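Local structure of cytosol aminopeptidase (Coxiella burnetii, 3IJ3) at residues P42-E47 with V92-Y97; V204-S209 with P229-D234; T325-N330 with D416-S421; T393-W398 with A469-F474. The protein probably works as a manganese-dependent leucyl-type aminopeptidase of the M17 family, releasing amino acids from the N-termini of peptides. One frame throughout, in Å; residues are numbered along the deposited sequence.

How the interactions relate
Interaction 1 lies in the N-terminal M17 domain, the other three in the catalytic domain. Interaction 4 is the nearest of these to interaction 1, about 23 Å between centres, and the two just touch where Y97 O comes within 4.3 Å of D394 OD2. Interaction 2 joins the first two strands of the catalytic-domain sheet, and the side chain of P230 is about 14 Å from the lithium ion at K250, D255, D273 and E334. Interaction 3 is about 24 Å from interaction 2 between centres; its first segment, 325-330, stops four residues before the metal ligand E334. Interactions 3 and 4 alternate along the chain, 325-330 and 393-398 preceding 416-421 and 469-474, yet their centres are about 32 Å apart.

Interaction 1: residues P42-E47 with V92-Y97; sequences PMMPDE and VSDYEY
M44 and Y95 carry this contact, CG of M44 lying over one face of the phenol ring and SD beside it, oblique to that face. The two side chains lie at a slant to one another: CG of M44 stands 3.9 Å from the centroid of the Y95 ring, in a CH-pi contact. SD of M44 follows at 4.1 Å from the same centroid but 38° off the ring normal, a Met-aromatic contact. With chi1 at -67°, CG of M44 is swung opposite its own carbonyl carbon, which brings it against both the ring and V92, whose CG2 is 3.7 Å from M44 CG. The ring edge is polar. P42 O and E47 OE1 both lie near the ring plane there, and the phenol donates a hydrogen bond to the glutamate, Y95 OH to E47 OE1 being 3.0 Å, on the anti side of the carboxylate. E47 and Y95 run antiparallel, their planes 61° apart. The same hydroxyl accepts a bent bond from the backbone, M44 N to Y95 OH 3.1 Å, so two bonds fix the end of the ring. Beside it the chains are joined by V92 N to M43 O at 3.0 Å, and P42 CB packs on V92 CG1. The contact thus continues the pairing of strand 38-43 just beyond the end of strand 85-91, while the side chain of M43 turns to L48 and W51 of helix 48-52.

Interaction 2: residues V204-S209 with P229-D234; sequences VKIIES and PPLLID
An antiparallel strand pair at one edge of the catalytic-domain sheet brings 204-208 against 231-234, the local axes 4.7 Å apart and their directions at 164°. K205 with D234 and I207 with L232 are hydrogen-bonded pairs: I207 N reaches L232 O at 2.8 Å almost straight, at 174°, and L232 N returns the bond to I207 O. I206 with I233 is the non-hydrogen-bonded pair between them. On one face I206 and I233 lie alongside each other, CD1 of I206 3.9 Å from CG1 of I233. The other face sets I207 CD1 on L232 CD2, also at 3.9 Å, and continues into a charged pair. There, K205 lies beside D234, but its amine makes only a long salt bridge, K205 NZ to D234 OD2 3.8 Å, with a water donating to the carboxylate and binding the amine weakly. The stronger partner of D234 is R297 of the next strand. Helix 186-200 packs on the V204, I206, L231 and I233 face, whereas helix 209-215 meets I207 and L232. Strand pairing with helices on both faces is the layered alpha/beta/alpha build expected of the M17 catalytic domain.

Interaction 3: residues T325-N330 with D416-S421; sequences TIEITN and DLTNSS. With SO4 (sulfate ion), chain F.
The flat amide of N419 has the I328 CD1 methyl over one face, 4.0 Å from N419 CG, and hydrogen bonds to the 325-330 segment at its edge. OD1 accepts from T329 N at 2.9 Å, the donor tilted 18° from the amide carbonyl plane, and more weakly from N330 N. ND2 donates to N330 O at 2.9 Å, which lies close to the amide plane; A333 O is its second acceptor. A first torsion of 70° holds CG of N419 between its own backbone N and carbonyl carbon, turning the amide toward residues 329 and 330. At the other end the D416 carboxylate meets T325 N through OD2, at 2.8 Å on the anti side but well out of the carboxylate plane, and D416 N donates to T325 OG1, a hydroxyl also bonded to Y143 O of the second subunit. Between these ends the strands run parallel, with E327 N bonded to L417 O and N419 N to E327 O. Hydroxyls meet at T329 OG1 and S420 OG, 2.6 Å apart. S421 N and OG, together with R336, hold a sulfate ion, probably from the crystallisation liquor. The asparagine thus acts as a surrogate backbone, using both amide ends to extend the parallel pairing past its last bridge.

Interaction 4: residues T393-W398 with A469-F474; sequences TDDPLW and ALRAVF
D395 reaches across to the start of helix 470-481, and its carboxylate supplies the polar part of the contact. OD2 accepts from A472 N at 3.0 Å, nearly straight at 160°, through the lone pair that faces away from the other oxygen. OD1 takes a more bent bond from A469 N at 3.2 Å, on the syn side and 24° out of the carboxylate plane. The torsion about the aspartate's CA-CB bond, -178°, carries CG opposite its backbone N and so out toward these amides. A water donates to both D395 OD1 and P396 O and accepts from A469 N. Because A469 occupies the N-cap position, the acid lies where the helix N-terminus would be expected to stabilise its negative charge. Its own chain has just left another helix, 380-393, by a Schellman motif with D394 at C-prime and D395 N bonded to S390 O; one helix end is therefore set against the beginning of another. The apolar contact is L397 CD2 on A472 CB at 3.9 Å, with F448 of strand 445-454 also touching the leucine. In van der Waals contact, T393 and the modelled conformer of R471 pass alongside, heading opposite ways, T393 CB 3.4 Å from R471 NH1, whereas T393 OG1 turns back to A389 O in its own helix. Farther along the loop, P396 packs on F403 of the third subunit.

Interaction 1: residues P42-E47 with V92-Y97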
# COMPACT_ATOMS: atom_id res chain seq x y z
N PRO A 42 48.27 -19.44 0.94
CA PRO A 42 47.62 -18.29 1.56
C PRO A 42 48.65 -17.29 2.08
O PRO A 42 49.77 -17.67 2.46
CB PRO A 42 46.83 -18.92 2.72
CG PRO A 42 47.63 -20.11 3.10
CD PRO A 42 48.19 -20.64 1.79
N MET A 43 48.27 -16.03 2.10
CA MET A 43 49.17 -14.97 2.51
C MET A 43 48.43 -13.80 3.13
O MET A 43 47.35 -13.44 2.68
CB MET A 43 49.94 -14.48 1.26
CG MET A 43 51.02 -13.40 1.49
SD MET A 43 52.31 -13.90 2.62
CE MET A 43 53.08 -15.31 1.81
N MET A 44 49.00 -13.24 4.18
CA MET A 44 48.46 -12.05 4.81
C MET A 44 49.50 -10.95 4.62
O MET A 44 50.69 -11.25 4.45
CB MET A 44 48.14 -12.27 6.29
CG MET A 44 47.00 -13.24 6.50
SD MET A 44 46.39 -13.24 8.18
CE MET A 44 45.52 -11.66 8.26
N PRO A 45 49.06 -9.69 4.61
CA PRO A 45 49.97 -8.57 4.41
C PRO A 45 51.22 -8.56 5.27
O PRO A 45 52.31 -8.29 4.76
CB PRO A 45 49.10 -7.36 4.75
CG PRO A 45 47.73 -7.79 4.43
CD PRO A 45 47.66 -9.25 4.75
N ASP A 46 51.07 -8.87 6.56
CA ASP A 46 52.21 -8.83 7.48
C ASP A 46 53.30 -9.83 7.18
O ASP A 46 54.46 -9.59 7.53
CB ASP A 46 51.75 -9.01 8.93
CG ASP A 46 50.98 -7.79 9.47
OD1 ASP A 46 50.92 -6.73 8.80
OD2 ASP A 46 50.45 -7.90 10.59
N GLU A 47 52.95 -10.95 6.56
CA GLU A 47 53.95 -11.98 6.25
C GLU A 47 54.59 -11.85 4.89
O GLU A 47 55.60 -12.49 4.61
CB GLU A 47 53.33 -13.39 6.36
CG GLU A 47 53.15 -13.88 7.81
CD GLU A 47 52.12 -13.10 8.57
OE1 GLU A 47 50.97 -13.04 8.10
OE2 GLU A 47 52.45 -12.57 9.66
N VAL A 92 44.35 -13.81 2.35
CA VAL A 92 43.32 -14.32 3.25
C VAL A 92 43.01 -13.34 4.41
O VAL A 92 43.88 -12.56 4.81
CB VAL A 92 43.70 -15.73 3.80
CG1 VAL A 92 43.85 -16.73 2.63
CG2 VAL A 92 44.98 -15.67 4.61
N SER A 93 41.75 -13.35 4.87
CA SER A 93 41.29 -12.46 5.97
C SER A 93 42.03 -12.84 7.25
O SER A 93 42.30 -12.00 8.12
CB SER A 93 39.79 -12.64 6.20
OG SER A 93 39.06 -12.51 5.00
N ASP A 94 42.32 -14.14 7.36
CA ASP A 94 43.06 -14.74 8.48
C ASP A 94 43.48 -16.16 8.04
O ASP A 94 42.87 -16.71 7.12
CB ASP A 94 42.17 -14.80 9.73
CG ASP A 94 42.94 -15.22 10.97
OD1 ASP A 94 44.18 -15.05 11.00
OD2 ASP A 94 42.29 -15.71 11.91
N TYR A 95 44.50 -16.77 8.67
CA TYR A 95 44.91 -18.13 8.28
C TYR A 95 43.92 -19.24 8.67
O TYR A 95 44.07 -20.38 8.22
CB TYR A 95 46.34 -18.43 8.77
CG TYR A 95 47.39 -17.58 8.08
CD1 TYR A 95 47.81 -17.88 6.78
CD2 TYR A 95 47.97 -16.49 8.72
CE1 TYR A 95 48.80 -17.08 6.13
CE2 TYR A 95 48.94 -15.69 8.08
CZ TYR A 95 49.34 -15.99 6.80
OH TYR A 95 50.30 -15.21 6.19
N GLU A 96 42.90 -18.91 9.47
CA GLU A 96 41.86 -19.87 9.87
C GLU A 96 40.45 -19.57 9.32
O GLU A 96 39.49 -20.24 9.70
CB GLU A 96 41.79 -19.97 11.40
CG GLU A 96 43.04 -20.53 12.09
CD GLU A 96 44.22 -19.56 12.09
OE1 GLU A 96 45.36 -20.00 11.84
OE2 GLU A 96 44.00 -18.35 12.33
N TYR A 97 40.30 -18.58 8.43
CA TYR A 97 38.97 -18.22 7.90
C TYR A 97 38.39 -19.21 6.87
O TYR A 97 37.19 -19.50 6.88
CB TYR A 97 38.99 -16.79 7.36
CG TYR A 97 37.67 -16.35 6.80
CD1 TYR A 97 36.55 -16.26 7.62
CD2 TYR A 97 37.55 -15.97 5.48
CE1 TYR A 97 35.33 -15.85 7.11
CE2 TYR A 97 36.34 -15.55 4.96
CZ TYR A 97 35.24 -15.49 5.79
OH TYR A 97 34.03 -15.07 5.28

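Interaction 2: residues V204-S209 with P229-D234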
# COMPACT_ATOMS: atom_id res chain seq x y z
N VAL A 204 12.07 -46.67 2.26
CA VAL A 204 11.25 -45.48 2.09
C VAL A 204 9.79 -45.86 1.88
O VAL A 204 9.47 -46.72 1.04
CB VAL A 204 11.71 -44.64 0.89
CG1 VAL A 204 10.86 -43.35 0.78
CG2 VAL A 204 13.19 -44.29 1.00
N LYS A 205 8.93 -45.19 2.63
CA LYS A 205 7.49 -45.33 2.55
C LYS A 205 6.96 -43.96 2.12
O LYS A 205 7.40 -42.95 2.64
CB LYS A 205 6.94 -45.69 3.96
CG LYS A 205 5.45 -45.61 4.09
CD LYS A 205 4.95 -46.22 5.39
CE LYS A 205 5.38 -45.49 6.62
NZ LYS A 205 4.73 -46.12 7.80
N ILE A 206 6.03 -43.93 1.17
CA ILE A 206 5.38 -42.70 0.73
C ILE A 206 3.91 -42.81 1.10
O ILE A 206 3.22 -43.76 0.67
CB ILE A 206 5.48 -42.52 -0.78
CG1 ILE A 206 6.94 -42.59 -1.25
CG2 ILE A 206 4.79 -41.22 -1.23
CD1 ILE A 206 7.84 -41.53 -0.68
N ILE A 207 3.45 -41.87 1.92
CA ILE A 207 2.07 -41.81 2.36
C ILE A 207 1.38 -40.77 1.46
O ILE A 207 1.77 -39.60 1.44
CB ILE A 207 1.93 -41.47 3.85
CG1 ILE A 207 2.71 -42.49 4.69
CG2 ILE A 207 0.42 -41.43 4.26
CD1 ILE A 207 2.57 -42.29 6.22
N GLU A 208 0.39 -41.22 0.69
CA GLU A 208 -0.35 -40.37 -0.29
C GLU A 208 -1.88 -40.45 -0.20
O GLU A 208 -2.43 -41.19 0.61
CB GLU A 208 -0.04 -40.87 -1.72
CG GLU A 208 1.41 -40.90 -2.15
CD GLU A 208 1.57 -41.56 -3.53
OE1 GLU A 208 0.82 -41.22 -4.49
OE2 GLU A 208 2.47 -42.41 -3.66
N SER A 209 -2.54 -39.65 -1.04
CA SER A 209 -3.97 -39.73 -1.27
C SER A 209 -4.84 -40.02 -0.07
O SER A 209 -4.75 -39.30 0.91
CB SER A 209 -4.22 -40.74 -2.40
OG SER A 209 -3.50 -40.36 -3.56
N PRO A 229 -0.52 -33.56 -6.04
CA PRO A 229 -1.02 -33.88 -4.70
C PRO A 229 0.02 -34.01 -3.60
O PRO A 229 1.18 -34.34 -3.89
CB PRO A 229 -1.78 -35.20 -4.90
CG PRO A 229 -1.50 -35.67 -6.24
CD PRO A 229 -0.84 -34.59 -7.03
N PRO A 230 -0.42 -33.79 -2.35
CA PRO A 230 0.49 -33.84 -1.21
C PRO A 230 0.84 -35.26 -0.80
O PRO A 230 0.09 -36.21 -1.07
CB PRO A 230 -0.32 -33.16 -0.12
CG PRO A 230 -1.73 -33.52 -0.42
CD PRO A 230 -1.79 -33.45 -1.94
N LEU A 231 1.96 -35.39 -0.10
CA LEU A 231 2.41 -36.69 0.40
C LEU A 231 3.34 -36.52 1.58
O LEU A 231 3.77 -35.41 1.90
CB LEU A 231 3.05 -37.48 -0.74
CG LEU A 231 4.21 -36.86 -1.49
CD1 LEU A 231 5.47 -37.16 -0.71
CD2 LEU A 231 4.39 -37.36 -2.90
N LEU A 232 3.59 -37.63 2.26
CA LEU A 232 4.54 -37.68 3.36
C LEU A 232 5.58 -38.73 3.01
O LEU A 232 5.24 -39.86 2.66
CB LEU A 232 3.87 -38.03 4.68
CG LEU A 232 4.80 -38.24 5.88
CD1 LEU A 232 5.54 -36.95 6.27
CD2 LEU A 232 4.00 -38.78 7.05
N ILE A 233 6.84 -38.33 3.03
CA ILE A 233 7.98 -39.22 2.79
C ILE A 233 8.52 -39.67 4.16
O ILE A 233 8.80 -38.82 4.99
CB ILE A 233 9.09 -38.47 2.03
CG1 ILE A 233 8.56 -37.92 0.72
CG2 ILE A 233 10.33 -39.38 1.78
CD1 ILE A 233 9.38 -36.74 0.18
N ASP A 234 8.73 -40.98 4.34
CA ASP A 234 9.19 -41.57 5.61
C ASP A 234 10.29 -42.58 5.31
O ASP A 234 10.03 -43.66 4.79
CB ASP A 234 7.98 -42.24 6.28
CG ASP A 234 8.25 -42.77 7.70
OD1 ASP A 234 9.38 -42.68 8.21
OD2 ASP A 234 7.27 -43.29 8.34
O HOH W 1 4.61 -42.89 8.77
O HOH W 2 -3.02 -36.70 -0.60
O HOH W 3 -1.60 -37.42 -2.53

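Interaction 3: residues T325-N330 with D416-S421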
# COMPACT_ATOMS: atom_id res chain seq x y z
N THR A 325 -7.00 -29.40 17.34
CA THR A 325 -7.63 -28.67 16.22
C THR A 325 -6.88 -27.34 16.03
O THR A 325 -6.54 -26.69 17.01
CB THR A 325 -9.12 -28.43 16.44
OG1 THR A 325 -9.34 -27.84 17.73
CG2 THR A 325 -9.87 -29.77 16.33
N ILE A 326 -6.64 -26.96 14.78
CA ILE A 326 -5.94 -25.71 14.46
C ILE A 326 -6.86 -24.80 13.65
O ILE A 326 -7.37 -25.21 12.60
CB ILE A 326 -4.74 -25.97 13.56
CG1 ILE A 326 -3.80 -26.99 14.18
CG2 ILE A 326 -4.01 -24.68 13.29
CD1 ILE A 326 -2.84 -27.52 13.13
N GLU A 327 -7.08 -23.60 14.15
CA GLU A 327 -7.84 -22.61 13.42
C GLU A 327 -6.84 -21.88 12.53
O GLU A 327 -5.87 -21.28 13.03
CB GLU A 327 -8.54 -21.63 14.34
CG GLU A 327 -9.37 -20.59 13.54
CD GLU A 327 -10.08 -19.56 14.39
OE1 GLU A 327 -9.68 -19.35 15.56
OE2 GLU A 327 -11.06 -18.95 13.86
N ILE A 328 -7.10 -21.86 11.24
CA ILE A 328 -6.22 -21.19 10.30
C ILE A 328 -6.51 -19.70 10.27
O ILE A 328 -7.59 -19.25 9.83
CB ILE A 328 -6.36 -21.76 8.87
CG1 ILE A 328 -6.10 -23.27 8.86
CG2 ILE A 328 -5.40 -21.00 7.88
CD1 ILE A 328 -4.72 -23.69 9.46
N THR A 329 -5.56 -18.92 10.76
CA THR A 329 -5.66 -17.47 10.78
C THR A 329 -4.75 -16.83 9.72
O THR A 329 -4.81 -15.63 9.52
CB THR A 329 -5.36 -16.88 12.17
OG1 THR A 329 -4.15 -17.39 12.67
CG2 THR A 329 -6.48 -17.27 13.15
N ASN A 330 -3.92 -17.64 9.07
CA ASN A 330 -3.03 -17.17 8.00
C ASN A 330 -2.72 -18.38 7.15
O ASN A 330 -2.02 -19.29 7.62
CB ASN A 330 -1.76 -16.55 8.58
CG ASN A 330 -0.80 -16.04 7.52
OD1 ASN A 330 -1.06 -16.12 6.30
ND2 ASN A 330 0.33 -15.50 7.98
N ASP A 416 -8.35 -25.56 19.30
CA ASP A 416 -7.34 -25.65 20.37
C ASP A 416 -6.29 -24.52 20.30
O ASP A 416 -5.81 -24.02 21.34
CB ASP A 416 -6.65 -27.01 20.37
CG ASP A 416 -7.59 -28.13 20.74
OD1 ASP A 416 -8.40 -27.94 21.70
OD2 ASP A 416 -7.51 -29.21 20.09
N LEU A 417 -5.93 -24.13 19.07
CA LEU A 417 -5.01 -23.01 18.87
C LEU A 417 -5.10 -22.52 17.43
O LEU A 417 -5.68 -23.16 16.59
CB LEU A 417 -3.57 -23.38 19.17
CG LEU A 417 -2.85 -24.35 18.25
CD1 LEU A 417 -1.31 -24.35 18.58
CD2 LEU A 417 -3.45 -25.76 18.34
N THR A 418 -4.55 -21.35 17.19
CA THR A 418 -4.47 -20.81 15.84
C THR A 418 -3.10 -21.13 15.31
O THR A 418 -2.22 -21.55 16.06
CB THR A 418 -4.64 -19.28 15.81
OG1 THR A 418 -3.56 -18.67 16.54
CG2 THR A 418 -5.98 -18.84 16.40
N ASN A 419 -2.90 -20.95 14.00
CA ASN A 419 -1.57 -21.18 13.45
C ASN A 419 -0.74 -19.91 13.36
O ASN A 419 0.43 -20.01 13.08
CB ASN A 419 -1.59 -21.86 12.08
CG ASN A 419 -2.11 -21.00 10.99
OD1 ASN A 419 -3.02 -20.20 11.19
ND2 ASN A 419 -1.57 -21.21 9.75
N SER A 420 -1.30 -18.74 13.60
CA SER A 420 -0.50 -17.52 13.53
C SER A 420 -0.94 -16.55 14.58
O SER A 420 -2.08 -16.60 15.05
CB SER A 420 -0.60 -16.83 12.16
OG SER A 420 -1.90 -16.30 11.99
N SER A 421 -0.05 -15.61 14.89
CA SER A 421 -0.33 -14.64 15.95
C SER A 421 -1.13 -13.43 15.54
O SER A 421 -1.36 -13.13 14.36
CB SER A 421 0.96 -14.29 16.76
OG SER A 421 2.05 -13.85 15.97
S SO4 F . 3.60 -15.54 12.86
O1 SO4 F . 3.39 -14.60 11.76
O2 SO4 F . 2.39 -16.31 13.12
O3 SO4 F . 4.71 -16.44 12.63
O4 SO4 F . 3.92 -14.74 14.05

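Interaction 4: residues T393-W398 with A469-F474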
# COMPACT_ATOMS: atom_id res chain seq x y z
N THR A 393 32.82 -25.66 14.34
CA THR A 393 32.75 -25.80 12.90
C THR A 393 32.70 -24.49 12.12
O THR A 393 32.74 -24.51 10.89
CB THR A 393 31.47 -26.58 12.50
OG1 THR A 393 30.32 -25.89 13.03
CG2 THR A 393 31.52 -28.00 13.06
N ASP A 394 32.58 -23.37 12.81
CA ASP A 394 32.38 -22.06 12.15
C ASP A 394 31.20 -22.15 11.17
O ASP A 394 31.28 -21.73 10.01
CB ASP A 394 33.64 -21.54 11.43
CG ASP A 394 33.43 -20.13 10.84
OD1 ASP A 394 32.54 -19.39 11.34
OD2 ASP A 394 34.16 -19.75 9.89
N ASP A 395 30.10 -22.78 11.62
CA ASP A 395 28.88 -22.89 10.84
C ASP A 395 27.88 -22.18 11.76
O ASP A 395 27.36 -22.79 12.69
CB ASP A 395 28.53 -24.36 10.62
CG ASP A 395 27.31 -24.55 9.78
OD1 ASP A 395 26.89 -23.61 9.05
OD2 ASP A 395 26.78 -25.69 9.81
N PRO A 396 27.64 -20.90 11.50
CA PRO A 396 26.88 -20.10 12.47
C PRO A 396 25.42 -20.44 12.69
O PRO A 396 24.72 -20.82 11.78
CB PRO A 396 27.00 -18.66 11.95
CG PRO A 396 27.57 -18.71 10.62
CD PRO A 396 28.14 -20.10 10.37
N LEU A 397 25.01 -20.28 13.95
CA LEU A 397 23.65 -20.44 14.38
C LEU A 397 23.48 -19.61 15.65
O LEU A 397 24.48 -19.25 16.30
CB LEU A 397 23.29 -21.91 14.58
CG LEU A 397 23.92 -22.79 15.61
CD1 LEU A 397 23.20 -22.58 16.94
CD2 LEU A 397 23.83 -24.28 15.20
N TRP A 398 22.24 -19.29 15.98
CA TRP A 398 21.97 -18.48 17.15
C TRP A 398 20.67 -18.94 17.77
O TRP A 398 19.67 -19.09 17.08
CB TRP A 398 21.89 -16.98 16.79
CG TRP A 398 21.94 -16.10 18.01
CD1 TRP A 398 20.86 -15.55 18.70
CD2 TRP A 398 23.10 -15.70 18.72
NE1 TRP A 398 21.32 -14.86 19.78
CE2 TRP A 398 22.68 -14.93 19.81
CE3 TRP A 398 24.47 -15.93 18.53
CZ2 TRP A 398 23.59 -14.35 20.70
CZ3 TRP A 398 25.36 -15.38 19.43
CH2 TRP A 398 24.92 -14.60 20.50
N ALA A 469 23.82 -24.56 8.67
CA ALA A 469 23.61 -25.26 9.94
C ALA A 469 24.02 -26.74 10.01
O ALA A 469 24.27 -27.24 11.10
CB ALA A 469 22.16 -25.15 10.41
N LEU A 470 24.10 -27.41 8.86
CA LEU A 470 24.39 -28.85 8.83
C LEU A 470 25.70 -29.32 9.35
O LEU A 470 25.75 -30.39 9.96
CB LEU A 470 24.21 -29.45 7.41
CG LEU A 470 22.83 -29.39 6.83
CD1 LEU A 470 22.79 -30.43 5.69
CD2 LEU A 470 21.83 -29.73 7.90
N ARG A 471 26.78 -28.58 9.09
CA ARG A 471 28.07 -28.98 9.61
C ARG A 471 28.04 -28.95 11.13
O ARG A 471 28.54 -29.87 11.77
CB ARG A 471 29.24 -28.14 9.07
CG ARG A 471 29.41 -28.25 7.56
CD ARG A 471 30.87 -28.17 7.18
NE ARG A 471 31.58 -29.29 7.77
CZ ARG A 471 32.27 -29.23 8.90
NH1 ARG A 471 32.41 -28.08 9.54
NH2 ARG A 471 32.86 -30.31 9.36
N ALA A 472 27.39 -27.93 11.70
CA ALA A 472 27.29 -27.82 13.17
C ALA A 472 26.49 -29.00 13.69
O ALA A 472 26.91 -29.67 14.63
CB ALA A 472 26.58 -26.50 13.58
N VAL A 473 25.32 -29.23 13.11
CA VAL A 473 24.47 -30.35 13.58
C VAL A 473 25.20 -31.68 13.44
O VAL A 473 25.17 -32.49 14.37
CB VAL A 473 23.12 -30.41 12.87
CG1 VAL A 473 22.31 -31.66 13.34
CG2 VAL A 473 22.32 -29.11 13.10
N PHE A 474 25.85 -31.92 12.30
CA PHE A 474 26.56 -33.17 12.12
C PHE A 474 27.69 -33.36 13.13
O PHE A 474 27.91 -34.47 13.64
CB PHE A 474 27.07 -33.37 10.68
CG PHE A 474 27.60 -34.75 10.44
CD1 PHE A 474 26.72 -35.82 10.35
CD2 PHE A 474 28.96 -34.99 10.35
CE1 PHE A 474 27.19 -37.12 10.19
CE2 PHE A 474 29.43 -36.29 10.17
CZ PHE A 474 28.52 -37.36 10.08
O HOH W 4 25.15 -21.70 9.28